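Local coordinates for protein type II restriction enzyme AgeI (Thalassobius gelatinovorus, PDB 5DWA) that recognises the double-stranded DNA sequence 5'-ACCGGT-3' and cleaves it after the first adenine, leaving 5'-phosphate ends, at residues A95-L100 / L115-K120; G163-K168 / V193-D198; H111-T116 / V143-Q148. All coordinates share one frame; numbering follows the deposited sequence.

Contacts 3 and 2 step inward across the mixed six-stranded sheet of a PD-(D/E)XK nuclease, and contact 1 packs helix 84-109 on its edge strand. Contact 3 pairs that edge strand, 113-117, with strand 143-148; contact 2 pairs strand 159-168, the next neighbour, with strand 191-196; contact 1 sets the helix against the end of strand 113-117. Their centres lie about 11 to 14 Å apart. Contacts 1 and 3 share Leu115 and Thr116, while Phe96 and Leu100 of contact 1 pack on Leu197 and Ala167 of contact 2. Along the chain, contacts 1 and 3 both close before contact 2 opens. One sheet and one helix thus tie together a DNA-facing segment and the buried core.

Contact 1 (A95-L100 / L115-K120); sequences AFEVAL and LTALFK. With nucleotides of chain D.
Glu97 OE1 and Leu118 O lie on a shared water, 2.7 Å from Glu97 OE1 and 2.8 Å from Leu118 O, which can donate to either, though other acceptors compete for its protons. The water sits between helix 84-109 and the segment leaving strand 113-117, where an inverse gamma turn centred on Leu118, closed by a weak bond from Phe119 N to Ala117 O, bends the chain. Beyond the turn, Phe119 reaches back to the helix. Its CG stands anti to its own carbonyl carbon (chi1 -69°), and the ring arrives edge first: Glu97 OE2 is 3.6 Å from Phe119 CE1, near the ring plane, with the carboxylate turned 61° from the ring. Val98 comes to the same rim, its CG2 branch 3.9 Å from Phe119 CZ and the two side chains crossing at about a right angle. Ala117 suits its place because its lone methyl fits over one face of the ring, offset toward the rim, while its CB also lies 4.1 Å from Glu97 CB. Further along, Leu115 CD1 rests 4.0 Å from Leu100 O on the helix. Arg44 makes a cation-pi contact with Phe119. Lys120 continues to the DNA and packs on a guanine base; its NZ also comes within 2.7 Å of N2 of DG11 of chain D, two nitrogens that are normally both donors. Helix and strand end are therefore linked by a shared water and a mixed polar and aromatic surface. The slightly positive C-H rim of the phenyl ring is likely to favour the carboxylate oxygens, whereas Val98 CG2 at the edge and the Ala117 methyl over a face pack against it as apolar neighbours.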
ATOM      1  N   ALA A  95     -11.185  11.887   1.652  1.00 12.82           N
ATOM      2  CA  ALA A  95     -11.467  13.157   2.314  1.00 11.23           C
ATOM      3  C   ALA A  95     -10.469  14.238   1.906  1.00 11.56           C
ATOM      4  O   ALA A  95     -10.837  15.400   1.793  1.00 12.24           O
ATOM      5  CB  ALA A  95     -11.467  12.986   3.824  1.00 11.79           C
ATOM      6  N   PHE A  96      -9.206  13.877   1.692  1.00 11.84           N
ATOM      7  CA  PHE A  96      -8.231  14.887   1.292  1.00 11.76           C
ATOM      8  C   PHE A  96      -8.540  15.394  -0.130  1.00 11.65           C
ATOM      9  O   PHE A  96      -8.413  16.589  -0.417  1.00 12.06           O
ATOM     10  CB  PHE A  96      -6.809  14.324   1.407  1.00 12.45           C
ATOM     11  CG  PHE A  96      -5.732  15.311   1.055  1.00 12.09           C
ATOM     12  CD1 PHE A  96      -5.764  16.612   1.527  1.00 13.19           C
ATOM     13  CD2 PHE A  96      -4.673  14.920   0.255  1.00 12.84           C
ATOM     14  CE1 PHE A  96      -4.753  17.508   1.197  1.00 13.32           C
ATOM     15  CE2 PHE A  96      -3.661  15.808  -0.086  1.00 12.85           C
ATOM     16  CZ  PHE A  96      -3.702  17.105   0.384  1.00 13.72           C
ATOM     17  N   GLU A  97      -8.961  14.492  -1.014  1.00 11.28           N
ATOM     18  CA  GLU A  97      -9.462  14.906  -2.333  1.00 11.89           C
ATOM     19  C   GLU A  97     -10.622  15.901  -2.203  1.00 12.63           C
ATOM     20  O   GLU A  97     -10.632  16.941  -2.868  1.00 12.77           O
ATOM     21  CB  GLU A  97      -9.924  13.705  -3.141  1.00 12.41           C
ATOM     22  CG  GLU A  97      -8.844  12.655  -3.351  1.00 14.57           C
ATOM     23  CD  GLU A  97      -9.404  11.467  -4.097  1.00 18.88           C
ATOM     24  OE1 GLU A  97      -9.712  11.619  -5.295  1.00 20.00           O
ATOM     25  OE2 GLU A  97      -9.580  10.399  -3.482  1.00 22.25           O
ATOM     26  N   VAL A  98     -11.605  15.568  -1.366  1.00 12.45           N
ATOM     27  CA  VAL A  98     -12.737  16.469  -1.114  1.00 12.27           C
ATOM     28  C   VAL A  98     -12.249  17.840  -0.668  1.00 12.58           C
ATOM     29  O   VAL A  98     -12.710  18.863  -1.159  1.00 13.75           O
ATOM     30  CB  VAL A  98     -13.694  15.898  -0.043  1.00 13.02           C
ATOM     31  CG1 VAL A  98     -14.696  16.969   0.424  1.00 13.86           C
ATOM     32  CG2 VAL A  98     -14.434  14.694  -0.583  1.00 13.66           C
ATOM     33  N   ALA A  99     -11.311  17.855   0.268  1.00 12.05           N
ATOM     34  CA  ALA A  99     -10.798  19.104   0.813  1.00 12.82           C
ATOM     35  C   ALA A  99     -10.041  19.926  -0.237  1.00 12.20           C
ATOM     36  O   ALA A  99     -10.191  21.146  -0.281  1.00 12.42           O
ATOM     37  CB  ALA A  99      -9.904  18.824   2.014  1.00 13.35           C
ATOM     38  N   LEU A 100      -9.237  19.274  -1.078  1.00 12.03           N
ATOM     39  CA  LEU A 100      -8.507  19.984  -2.128  1.00 13.18           C
ATOM     40  C   LEU A 100      -9.467  20.698  -3.081  1.00 12.56           C
ATOM     41  O   LEU A 100      -9.261  21.863  -3.430  1.00 12.98           O
ATOM     42  CB  LEU A 100      -7.613  19.029  -2.923  1.00 14.15           C
ATOM     43  CG  LEU A 100      -6.323  18.609  -2.235  1.00 13.91           C
ATOM     44  CD1 LEU A 100      -5.681  17.482  -3.044  1.00 15.36           C
ATOM     45  CD2 LEU A 100      -5.379  19.795  -2.111  1.00 13.87           C
ATOM     46  N   LEU A 115     -10.966  21.829 -10.557  1.00 12.73           N
ATOM     47  CA  LEU A 115     -10.613  20.501 -10.071  1.00 12.60           C
ATOM     48  C   LEU A 115     -11.850  19.625  -9.894  1.00 13.17           C
ATOM     49  O   LEU A 115     -12.905  20.095  -9.475  1.00 14.25           O
ATOM     50  CB  LEU A 115      -9.886  20.609  -8.729  1.00 11.79           C
ATOM     51  CG  LEU A 115      -8.674  21.541  -8.642  1.00 12.63           C
ATOM     52  CD1 LEU A 115      -8.086  21.493  -7.246  1.00 13.53           C
ATOM     53  CD2 LEU A 115      -7.605  21.199  -9.682  1.00 13.45           C
ATOM     54  N   THR A 116     -11.693  18.335 -10.154  1.00 12.58           N
ATOM     55  CA  THR A 116     -12.761  17.375  -9.955  1.00 12.75           C
ATOM     56  C   THR A 116     -12.189  16.081  -9.379  1.00 13.29           C
ATOM     57  O   THR A 116     -11.314  15.468  -9.992  1.00 13.08           O
ATOM     58  CB  THR A 116     -13.488  17.063 -11.269  1.00 15.74           C
ATOM     59  OG1 THR A 116     -13.979  18.279 -11.849  1.00 18.20           O
ATOM     60  CG2 THR A 116     -14.649  16.112 -11.019  1.00 16.41           C
ATOM     61  N   ALA A 117     -12.666  15.673  -8.207  1.00 12.66           N
ATOM     62  CA  ALA A 117     -12.221  14.408  -7.603  1.00 12.99           C
ATOM     63  C   ALA A 117     -12.763  13.241  -8.413  1.00 13.46           C
ATOM     64  O   ALA A 117     -13.942  13.225  -8.779  1.00 14.68           O
ATOM     65  CB  ALA A 117     -12.665  14.312  -6.147  1.00 13.42           C
ATOM     66  N   LEU A 118     -11.899  12.276  -8.719  1.00 12.12           N
ATOM     67  CA  LEU A 118     -12.304  11.176  -9.589  1.00 13.58           C
ATOM     68  C   LEU A 118     -12.813  10.012  -8.742  1.00 16.01           C
ATOM     69  O   LEU A 118     -12.146   8.995  -8.564  1.00 17.32           O
ATOM     70  CB  LEU A 118     -11.152  10.751 -10.503  1.00 14.12           C
ATOM     71  CG  LEU A 118     -10.662  11.858 -11.442  1.00 14.39           C
ATOM     72  CD1 LEU A 118      -9.499  11.380 -12.295  1.00 14.54           C
ATOM     73  CD2 LEU A 118     -11.814  12.333 -12.320  1.00 14.46           C
ATOM     74  N   PHE A 119     -14.015  10.182  -8.208  1.00 17.25           N
ATOM     75  CA  PHE A 119     -14.616   9.156  -7.372  1.00 19.29           C
ATOM     76  C   PHE A 119     -15.289   8.110  -8.247  1.00 21.98           C
ATOM     77  O   PHE A 119     -15.225   8.187  -9.472  1.00 21.06           O
ATOM     78  CB  PHE A 119     -15.603   9.791  -6.394  1.00 18.77           C
ATOM     79  CG  PHE A 119     -14.936  10.617  -5.339  1.00 19.60           C
ATOM     80  CD1 PHE A 119     -13.717  10.219  -4.802  1.00 19.92           C
ATOM     81  CD2 PHE A 119     -15.513  11.787  -4.875  1.00 19.53           C
ATOM     82  CE1 PHE A 119     -13.089  10.974  -3.829  1.00 20.74           C
ATOM     83  CE2 PHE A 119     -14.887  12.548  -3.895  1.00 20.72           C
ATOM     84  CZ  PHE A 119     -13.679  12.140  -3.372  1.00 21.35           C
ATOM     85  N   LYS A 120     -15.930   7.134  -7.617  1.00 26.15           N
ATOM     86  CA  LYS A 120     -16.432   5.972  -8.342  1.00 29.39           C
ATOM     87  C   LYS A 120     -17.308   6.337  -9.539  1.00 28.17           C
ATOM     88  O   LYS A 120     -18.280   7.084  -9.411  1.00 29.01           O
ATOM     89  CB  LYS A 120     -17.209   5.073  -7.390  1.00 32.84           C
ATOM     90  CG  LYS A 120     -16.985   3.607  -7.643  1.00 36.56           C
ATOM     91  CD  LYS A 120     -16.909   2.871  -6.333  1.00 38.85           C
ATOM     92  CE  LYS A 120     -16.665   1.405  -6.560  1.00 40.06           C
ATOM     93  NZ  LYS A 120     -15.964   0.816  -5.393  1.00 40.91           N
TER
ATOM     94  P    DG D  11     -19.233   5.543   2.403  1.00 15.70           P
ATOM     95  OP1  DG D  11     -18.293   6.254   3.302  1.00 16.24           O
ATOM     96  OP2  DG D  11     -20.685   5.528   2.756  1.00 17.92           O
ATOM     97  O5'  DG D  11     -19.119   6.129   0.938  1.00 16.52           O
ATOM     98  C5'  DG D  11     -17.857   6.316   0.328  1.00 17.46           C
ATOM     99  C4'  DG D  11     -17.893   5.839  -1.109  1.00 20.07           C
ATOM    100  O4'  DG D  11     -17.833   4.389  -1.131  1.00 19.87           O
ATOM    101  C3'  DG D  11     -19.156   6.217  -1.884  1.00 22.36           C
ATOM    102  O3'  DG D  11     -18.825   6.493  -3.243  1.00 26.17           O
ATOM    103  C2'  DG D  11     -20.018   4.961  -1.763  1.00 20.73           C
ATOM    104  C1'  DG D  11     -18.963   3.870  -1.818  1.00 20.08           C
ATOM    105  N9   DG D  11     -19.356   2.629  -1.155  1.00 21.30           N
ATOM    106  C8   DG D  11     -20.232   2.484  -0.105  1.00 22.69           C
ATOM    107  N7   DG D  11     -20.363   1.246   0.292  1.00 22.64           N
ATOM    108  C5   DG D  11     -19.515   0.531  -0.543  1.00 23.06           C
ATOM    109  C6   DG D  11     -19.228  -0.859  -0.591  1.00 24.37           C
ATOM    110  O6   DG D  11     -19.684  -1.766   0.119  1.00 26.42           O
ATOM    111  N1   DG D  11     -18.311  -1.160  -1.586  1.00 23.90           N
ATOM    112  C2   DG D  11     -17.737  -0.245  -2.428  1.00 23.15           C
ATOM    113  N2   DG D  11     -16.885  -0.731  -3.326  1.00 23.16           N
ATOM    114  N3   DG D  11     -17.992   1.056  -2.399  1.00 22.27           N
ATOM    115  C4   DG D  11     -18.887   1.371  -1.434  1.00 22.01           C
TER
HETATM  116  O   HOH W   1     -10.409   9.247  -6.383  1.00 22.57           O

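Contact 2 (G163-K168 / V193-D198); sequences GGIHAK and VLSTLD
The imidazole of His166 turns an edge to Val193: its CD2 lies 3.5 Å from Val193 O, which sits near the ring plane. Phe234 meets the ring edge-to-face, ND1 is hydrogen-bonded to Asp178, and NE2 has a weak bond to Ser192; Ala181, Ser182 and Met185 of helix 178-187 also touch this side chain. The same Val193 O receives His166 N at 2.7 Å, as one rung of a parallel ladder that runs from Gly164 O to Lys168 O. At the ladder's end Lys168 O is gripped twice, by Thr196 OG1 at 2.7 Å and by Leu197 N at 3.2 Å. A chi1 of -173° turns the Thr196 hydroxyl to the side of its own carbonyl carbon, where it donates across the strands. Thr196 OG1 also accepts Asp198 N at 2.9 Å, an ST turn, for which a hydroxyl that can both donate and accept suits the site. Lys168 CG passes 4.1 Å from Leu194 CD1, and the chain then bends to a salt bridge with Asp178. The strands belong to a beta-alpha-beta unit: helix 178-187 packs on the His166 face, Phe96 and Leu100 of helix 84-109 meet the face bearing Ala167 and Ser195, and strands 143-148 and 236-239 flank the pair.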
ATOM      1  N   GLY A 163      -4.444  18.055 -16.857  1.00 14.33           N
ATOM      2  CA  GLY A 163      -3.600  17.249 -16.001  1.00 15.21           C
ATOM      3  C   GLY A 163      -4.335  16.650 -14.825  1.00 13.18           C
ATOM      4  O   GLY A 163      -5.559  16.566 -14.814  1.00 12.04           O
ATOM      5  N   GLY A 164      -3.576  16.210 -13.829  1.00 12.11           N
ATOM      6  CA  GLY A 164      -4.193  15.604 -12.673  1.00 12.14           C
ATOM      7  C   GLY A 164      -3.331  15.728 -11.452  1.00 11.74           C
ATOM      8  O   GLY A 164      -2.143  16.057 -11.518  1.00 13.04           O
ATOM      9  N   ILE A 165      -3.966  15.503 -10.303  0.73 10.64           N
ATOM     10  CA  ILE A 165      -3.322  15.543  -8.990  0.73 10.52           C
ATOM     11  C   ILE A 165      -3.259  14.144  -8.371  0.73 12.04           C
ATOM     12  O   ILE A 165      -4.267  13.436  -8.344  0.73 12.53           O
ATOM     13  CB  ILE A 165      -4.069  16.489  -8.026  0.73 10.05           C
ATOM     14  CG1 ILE A 165      -4.189  17.890  -8.637  0.73 11.13           C
ATOM     15  CG2 ILE A 165      -3.363  16.545  -6.677  0.73 11.79           C
ATOM     16  CD1 ILE A 165      -4.957  18.861  -7.762  0.73 12.06           C
ATOM     17  N   HIS A 166      -2.067  13.748  -7.912  1.00 12.06           N
ATOM     18  CA  HIS A 166      -1.879  12.595  -7.057  1.00 11.62           C
ATOM     19  C   HIS A 166      -1.951  13.106  -5.640  1.00 12.64           C
ATOM     20  O   HIS A 166      -1.037  13.802  -5.192  1.00 13.77           O
ATOM     21  CB  HIS A 166      -0.535  11.949  -7.361  1.00 12.92           C
ATOM     22  CG  HIS A 166      -0.367  11.646  -8.808  1.00 12.95           C
ATOM     23  ND1 HIS A 166      -0.700  10.425  -9.350  1.00 14.97           N
ATOM     24  CD2 HIS A 166       0.033  12.425  -9.844  1.00 13.24           C
ATOM     25  CE1 HIS A 166      -0.493  10.457 -10.655  1.00 13.87           C
ATOM     26  NE2 HIS A 166      -0.060  11.663 -10.981  1.00 12.53           N
ATOM     27  N   ALA A 167      -3.055  12.804  -4.960  1.00 13.51           N
ATOM     28  CA  ALA A 167      -3.324  13.348  -3.638  1.00 14.15           C
ATOM     29  C   ALA A 167      -3.028  12.280  -2.605  1.00 16.35           C
ATOM     30  O   ALA A 167      -3.560  11.175  -2.685  1.00 19.13           O
ATOM     31  CB  ALA A 167      -4.769  13.813  -3.528  1.00 14.10           C
ATOM     32  N   LYS A 168      -2.138  12.585  -1.670  1.00 15.95           N
ATOM     33  CA  LYS A 168      -1.781  11.610  -0.648  1.00 15.51           C
ATOM     34  C   LYS A 168      -1.673  12.302   0.687  1.00 14.65           C
ATOM     35  O   LYS A 168      -0.933  13.268   0.825  1.00 15.34           O
ATOM     36  CB  LYS A 168      -0.447  10.916  -0.957  1.00 17.08           C
ATOM     37  CG  LYS A 168      -0.257  10.506  -2.402  1.00 17.92           C
ATOM     38  CD  LYS A 168       0.848   9.485  -2.534  1.00 20.01           C
ATOM     39  CE  LYS A 168       0.363   8.092  -2.152  1.00 19.96           C
ATOM     40  NZ  LYS A 168      -0.609   7.547  -3.145  1.00 20.56           N
ATOM     41  N   VAL A 193       0.652  16.595 -10.712  1.00 11.40           N
ATOM     42  CA  VAL A 193       1.051  17.234  -9.465  1.00 11.91           C
ATOM     43  C   VAL A 193       0.915  16.262  -8.305  1.00 12.26           C
ATOM     44  O   VAL A 193      -0.065  15.529  -8.222  1.00 13.78           O
ATOM     45  CB  VAL A 193       0.199  18.493  -9.215  1.00 14.62           C
ATOM     46  CG1 VAL A 193       0.556  19.154  -7.898  1.00 15.92           C
ATOM     47  CG2 VAL A 193       0.378  19.487 -10.377  1.00 16.47           C
ATOM     48  N   LEU A 194       1.922  16.239  -7.432  1.00 12.50           N
ATOM     49  CA  LEU A 194       1.824  15.537  -6.158  1.00 12.70           C
ATOM     50  C   LEU A 194       1.410  16.534  -5.080  1.00 12.99           C
ATOM     51  O   LEU A 194       2.162  17.451  -4.764  1.00 15.27           O
ATOM     52  CB  LEU A 194       3.167  14.886  -5.801  1.00 13.09           C
ATOM     53  CG  LEU A 194       3.196  14.090  -4.496  1.00 14.46           C
ATOM     54  CD1 LEU A 194       2.249  12.905  -4.578  1.00 16.94           C
ATOM     55  CD2 LEU A 194       4.621  13.628  -4.186  1.00 14.81           C
ATOM     56  N   SER A 195       0.211  16.350  -4.533  0.78 11.84           N
ATOM     57  CA  SER A 195      -0.269  17.180  -3.438  0.78 12.29           C
ATOM     58  C   SER A 195      -0.336  16.311  -2.203  0.78 12.79           C
ATOM     59  O   SER A 195      -0.903  15.221  -2.248  0.78 14.35           O
ATOM     60  CB  SER A 195      -1.641  17.779  -3.755  0.78 12.75           C
ATOM     61  OG  SER A 195      -1.570  18.581  -4.922  0.78 13.39           O
ATOM     62  N   THR A 196       0.259  16.765  -1.106  1.00 12.69           N
ATOM     63  CA  THR A 196       0.343  15.909   0.047  1.00 12.17           C
ATOM     64  C   THR A 196       0.271  16.681   1.343  1.00 13.23           C
ATOM     65  O   THR A 196       0.663  17.840   1.407  1.00 13.13           O
ATOM     66  CB  THR A 196       1.646  15.068  -0.009  1.00 13.75           C
ATOM     67  OG1 THR A 196       1.641  14.106   1.053  1.00 14.35           O
ATOM     68  CG2 THR A 196       2.910  15.959   0.056  1.00 14.47           C
ATOM     69  N   LEU A 197      -0.255  16.029   2.370  1.00 13.50           N
ATOM     70  CA  LEU A 197      -0.162  16.566   3.719  1.00 14.21           C
ATOM     71  C   LEU A 197       1.152  16.138   4.368  1.00 13.27           C
ATOM     72  O   LEU A 197       1.485  16.617   5.461  1.00 14.48           O
ATOM     73  CB  LEU A 197      -1.349  16.107   4.567  1.00 14.58           C
ATOM     74  CG  LEU A 197      -2.700  16.615   4.069  1.00 15.05           C
ATOM     75  CD1 LEU A 197      -3.789  16.128   4.990  1.00 16.82           C
ATOM     76  CD2 LEU A 197      -2.691  18.129   3.988  1.00 16.38           C
ATOM     77  N   ASP A 198       1.876  15.237   3.701  1.00 13.73           N
ATOM     78  CA  ASP A 198       3.172  14.726   4.177  1.00 14.24           C
ATOM     79  C   ASP A 198       3.087  14.367   5.659  1.00 13.41           C
ATOM     80  O   ASP A 198       3.900  14.818   6.468  1.00 13.67           O
ATOM     81  CB  ASP A 198       4.288  15.752   3.926  1.00 14.16           C
ATOM     82  CG  ASP A 198       5.696  15.176   4.156  1.00 15.68           C
ATOM     83  OD1 ASP A 198       5.863  13.937   4.135  1.00 16.80           O
ATOM     84  OD2 ASP A 198       6.639  15.974   4.337  1.00 17.35           O
TER

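Contact 3 (H111-T116 / V143-Q148); sequences HGIRLT and VMIEKQ
Arg114 holds its CG anti to the backbone N (chi1 -175°) and bends at chi3 (64°), which lays its guanidinium beside the extended chain of Glu146. Arg114 NH2 gives Glu146 OE1 a salt-bridge bond of 2.9 Å; the oxygen lies in the guanidinium plane but is met 41° out of the carboxylate plane, and Arg114 NE adds a weak bond. A water 2.6 Å from Glu146 OE1 donates to it and to Arg114 O, and accepts from Thr116 OG1. The Met144 methyl lies alongside Thr116, Met144 CE to Thr116 CB 3.9 Å. On the other face, Leu115 CD2 touches Ile145 CG1 at 3.7 Å. Between the faces runs the antiparallel ladder: Arg114 with Glu146 and Thr116 with Met144 are hydrogen-bonded pairs, and Gln148 N donates to Gly112 O (2.8 Å). Gly112, whose positive phi suits glycine, ends helix 84-109 in a Schellman motif. Lys147 NZ donates to His111 O at 3.0 Å. Shortening Lys147 to an alanine is likely to leave His111 O without its ammonium donor and to strip aliphatic cover from Ile113 CG1. Asp155 and Glu157 also pair with Arg114, and Arg129 with Glu146: one face carries a charge network centred on Arg114 and Glu146, the other is mainly aliphatic with Lys147 at its end.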
ATOM      1  N   HIS A 111      -9.860  31.949 -12.781  1.00 22.40           N
ATOM      2  CA  HIS A 111      -8.915  31.796 -13.881  1.00 22.61           C
ATOM      3  C   HIS A 111      -9.342  30.709 -14.868  1.00 21.70           C
ATOM      4  O   HIS A 111      -8.540  30.246 -15.682  1.00 22.60           O
ATOM      5  CB  HIS A 111      -7.520  31.485 -13.328  1.00 25.11           C
ATOM      6  CG  HIS A 111      -7.045  32.484 -12.322  1.00 28.43           C
ATOM      7  ND1 HIS A 111      -6.410  33.653 -12.681  1.00 30.33           N
ATOM      8  CD2 HIS A 111      -7.123  32.497 -10.970  1.00 30.06           C
ATOM      9  CE1 HIS A 111      -6.113  34.341 -11.594  1.00 31.51           C
ATOM     10  NE2 HIS A 111      -6.533  33.660 -10.542  1.00 31.96           N
ATOM     11  N   GLY A 112     -10.600  30.290 -14.768  1.00 19.42           N
ATOM     12  CA  GLY A 112     -11.145  29.259 -15.637  1.00 19.66           C
ATOM     13  C   GLY A 112     -10.580  27.867 -15.406  1.00 18.22           C
ATOM     14  O   GLY A 112     -10.622  27.012 -16.294  1.00 19.48           O
ATOM     15  N   ILE A 113     -10.058  27.634 -14.208  1.00 16.95           N
ATOM     16  CA  ILE A 113      -9.470  26.347 -13.863  1.00 15.53           C
ATOM     17  C   ILE A 113     -10.373  25.647 -12.862  1.00 14.20           C
ATOM     18  O   ILE A 113     -10.961  26.290 -11.990  1.00 14.62           O
ATOM     19  CB  ILE A 113      -8.047  26.516 -13.300  1.00 15.56           C
ATOM     20  CG1 ILE A 113      -7.152  27.195 -14.336  1.00 16.79           C
ATOM     21  CG2 ILE A 113      -7.438  25.167 -12.890  1.00 14.70           C
ATOM     22  CD1 ILE A 113      -5.917  27.828 -13.741  1.00 18.05           C
ATOM     23  N   ARG A 114     -10.498  24.329 -12.997  1.00 14.13           N
ATOM     24  CA  ARG A 114     -11.414  23.563 -12.172  1.00 15.12           C
ATOM     25  C   ARG A 114     -10.864  22.191 -11.832  1.00 13.46           C
ATOM     26  O   ARG A 114     -10.347  21.497 -12.707  1.00 14.19           O
ATOM     27  CB  ARG A 114     -12.767  23.416 -12.876  1.00 17.47           C
ATOM     28  CG  ARG A 114     -13.836  22.732 -12.025  1.00 19.26           C
ATOM     29  CD  ARG A 114     -15.149  22.607 -12.791  1.00 20.88           C
ATOM     30  NE  ARG A 114     -15.024  21.750 -13.964  1.00 23.26           N
ATOM     31  CZ  ARG A 114     -15.921  21.695 -14.944  1.00 24.80           C
ATOM     32  NH1 ARG A 114     -17.010  22.452 -14.886  1.00 26.05           N
ATOM     33  NH2 ARG A 114     -15.736  20.880 -15.975  1.00 25.13           N
ATOM     34  N   LEU A 115     -10.966  21.829 -10.557  1.00 12.73           N
ATOM     35  CA  LEU A 115     -10.613  20.501 -10.071  1.00 12.60           C
ATOM     36  C   LEU A 115     -11.850  19.625  -9.894  1.00 13.17           C
ATOM     37  O   LEU A 115     -12.905  20.095  -9.475  1.00 14.25           O
ATOM     38  CB  LEU A 115      -9.886  20.609  -8.729  1.00 11.79           C
ATOM     39  CG  LEU A 115      -8.674  21.541  -8.642  1.00 12.63           C
ATOM     40  CD1 LEU A 115      -8.086  21.493  -7.246  1.00 13.53           C
ATOM     41  CD2 LEU A 115      -7.605  21.199  -9.682  1.00 13.45           C
ATOM     42  N   THR A 116     -11.693  18.335 -10.154  1.00 12.58           N
ATOM     43  CA  THR A 116     -12.761  17.375  -9.955  1.00 12.75           C
ATOM     44  C   THR A 116     -12.189  16.081  -9.379  1.00 13.29           C
ATOM     45  O   THR A 116     -11.314  15.468  -9.992  1.00 13.08           O
ATOM     46  CB  THR A 116     -13.488  17.063 -11.269  1.00 15.74           C
ATOM     47  OG1 THR A 116     -13.979  18.279 -11.849  1.00 18.20           O
ATOM     48  CG2 THR A 116     -14.649  16.112 -11.019  1.00 16.41           C
ATOM     49  N   VAL A 143      -7.412  13.472  -8.765  1.00 11.14           N
ATOM     50  CA  VAL A 143      -8.234  14.643  -9.032  1.00 11.44           C
ATOM     51  C   VAL A 143      -7.846  15.182 -10.409  1.00 11.11           C
ATOM     52  O   VAL A 143      -6.665  15.355 -10.704  1.00 13.55           O
ATOM     53  CB  VAL A 143      -8.046  15.726  -7.944  1.00 13.91           C
ATOM     54  CG1 VAL A 143      -8.897  16.946  -8.236  1.00 13.33           C
ATOM     55  CG2 VAL A 143      -8.313  15.171  -6.531  1.00 14.26           C
ATOM     56  N   MET A 144      -8.816  15.428 -11.278  1.00 11.93           N
ATOM     57  CA  MET A 144      -8.439  15.942 -12.586  1.00 12.89           C
ATOM     58  C   MET A 144      -8.432  17.467 -12.571  1.00 13.15           C
ATOM     59  O   MET A 144      -9.120  18.094 -11.760  1.00 13.41           O
ATOM     60  CB  MET A 144      -9.352  15.377 -13.687  1.00 16.98           C
ATOM     61  CG  MET A 144     -10.678  16.050 -13.893  1.00 21.65           C
ATOM     62  SD  MET A 144     -11.469  15.459 -15.421  1.00 23.13           S
ATOM     63  CE  MET A 144     -13.171  15.652 -14.929  1.00 23.98           C
ATOM     64  N   ILE A 145      -7.588  18.043 -13.423  1.00 12.54           N
ATOM     65  CA  ILE A 145      -7.487  19.487 -13.578  1.00 13.06           C
ATOM     66  C   ILE A 145      -7.965  19.827 -14.975  1.00 13.39           C
ATOM     67  O   ILE A 145      -7.523  19.197 -15.942  1.00 12.97           O
ATOM     68  CB  ILE A 145      -6.050  20.009 -13.386  1.00 11.99           C
ATOM     69  CG1 ILE A 145      -5.399  19.412 -12.132  1.00 12.38           C
ATOM     70  CG2 ILE A 145      -6.041  21.541 -13.347  1.00 12.09           C
ATOM     71  CD1 ILE A 145      -3.892  19.649 -12.079  1.00 13.20           C
ATOM     72  N   GLU A 146      -8.866  20.805 -15.062  1.00 13.22           N
ATOM     73  CA  GLU A 146      -9.418  21.252 -16.340  1.00 14.47           C
ATOM     74  C   GLU A 146      -9.280  22.754 -16.493  1.00 15.52           C
ATOM     75  O   GLU A 146      -9.237  23.487 -15.505  1.00 16.06           O
ATOM     76  CB  GLU A 146     -10.887  20.859 -16.463  1.00 15.32           C
ATOM     77  CG  GLU A 146     -11.142  19.368 -16.564  1.00 16.50           C
ATOM     78  CD  GLU A 146     -12.620  19.047 -16.562  1.00 17.24           C
ATOM     79  OE1 GLU A 146     -13.310  19.410 -15.586  1.00 17.95           O
ATOM     80  OE2 GLU A 146     -13.101  18.446 -17.546  1.00 19.60           O
ATOM     81  N   LYS A 147      -9.244  23.205 -17.742  1.00 16.30           N
ATOM     82  CA  LYS A 147      -9.127  24.620 -18.057  1.00 18.35           C
ATOM     83  C   LYS A 147     -10.172  24.977 -19.099  1.00 19.94           C
ATOM     84  O   LYS A 147     -10.267  24.319 -20.130  1.00 20.04           O
ATOM     85  CB  LYS A 147      -7.724  24.939 -18.570  1.00 19.91           C
ATOM     86  CG  LYS A 147      -7.571  26.304 -19.228  1.00 22.33           C
ATOM     87  CD  LYS A 147      -7.376  27.404 -18.204  1.00 24.75           C
ATOM     88  CE  LYS A 147      -7.051  28.729 -18.878  1.00 27.34           C
ATOM     89  NZ  LYS A 147      -6.614  29.748 -17.885  1.00 29.16           N
ATOM     90  N   GLN A 148     -10.972  26.002 -18.831  1.00 20.15           N
ATOM     91  CA  GLN A 148     -11.978  26.420 -19.806  1.00 21.32           C
ATOM     92  C   GLN A 148     -11.290  27.022 -21.025  1.00 23.10           C
ATOM     93  O   GLN A 148     -10.465  27.928 -20.896  1.00 23.89           O
ATOM     94  CB  GLN A 148     -12.949  27.413 -19.185  1.00 22.76           C
ATOM     95  CG  GLN A 148     -14.144  27.720 -20.070  1.00 25.58           C
ATOM     96  CD  GLN A 148     -15.205  28.494 -19.331  1.00 27.77           C
ATOM     97  OE1 GLN A 148     -14.900  29.440 -18.605  1.00 28.33           O
ATOM     98  NE2 GLN A 148     -16.459  28.081 -19.487  1.00 29.42           N
TER
HETATM   99  O   HOH W   2     -12.103  19.559 -13.294  1.00 22.38           O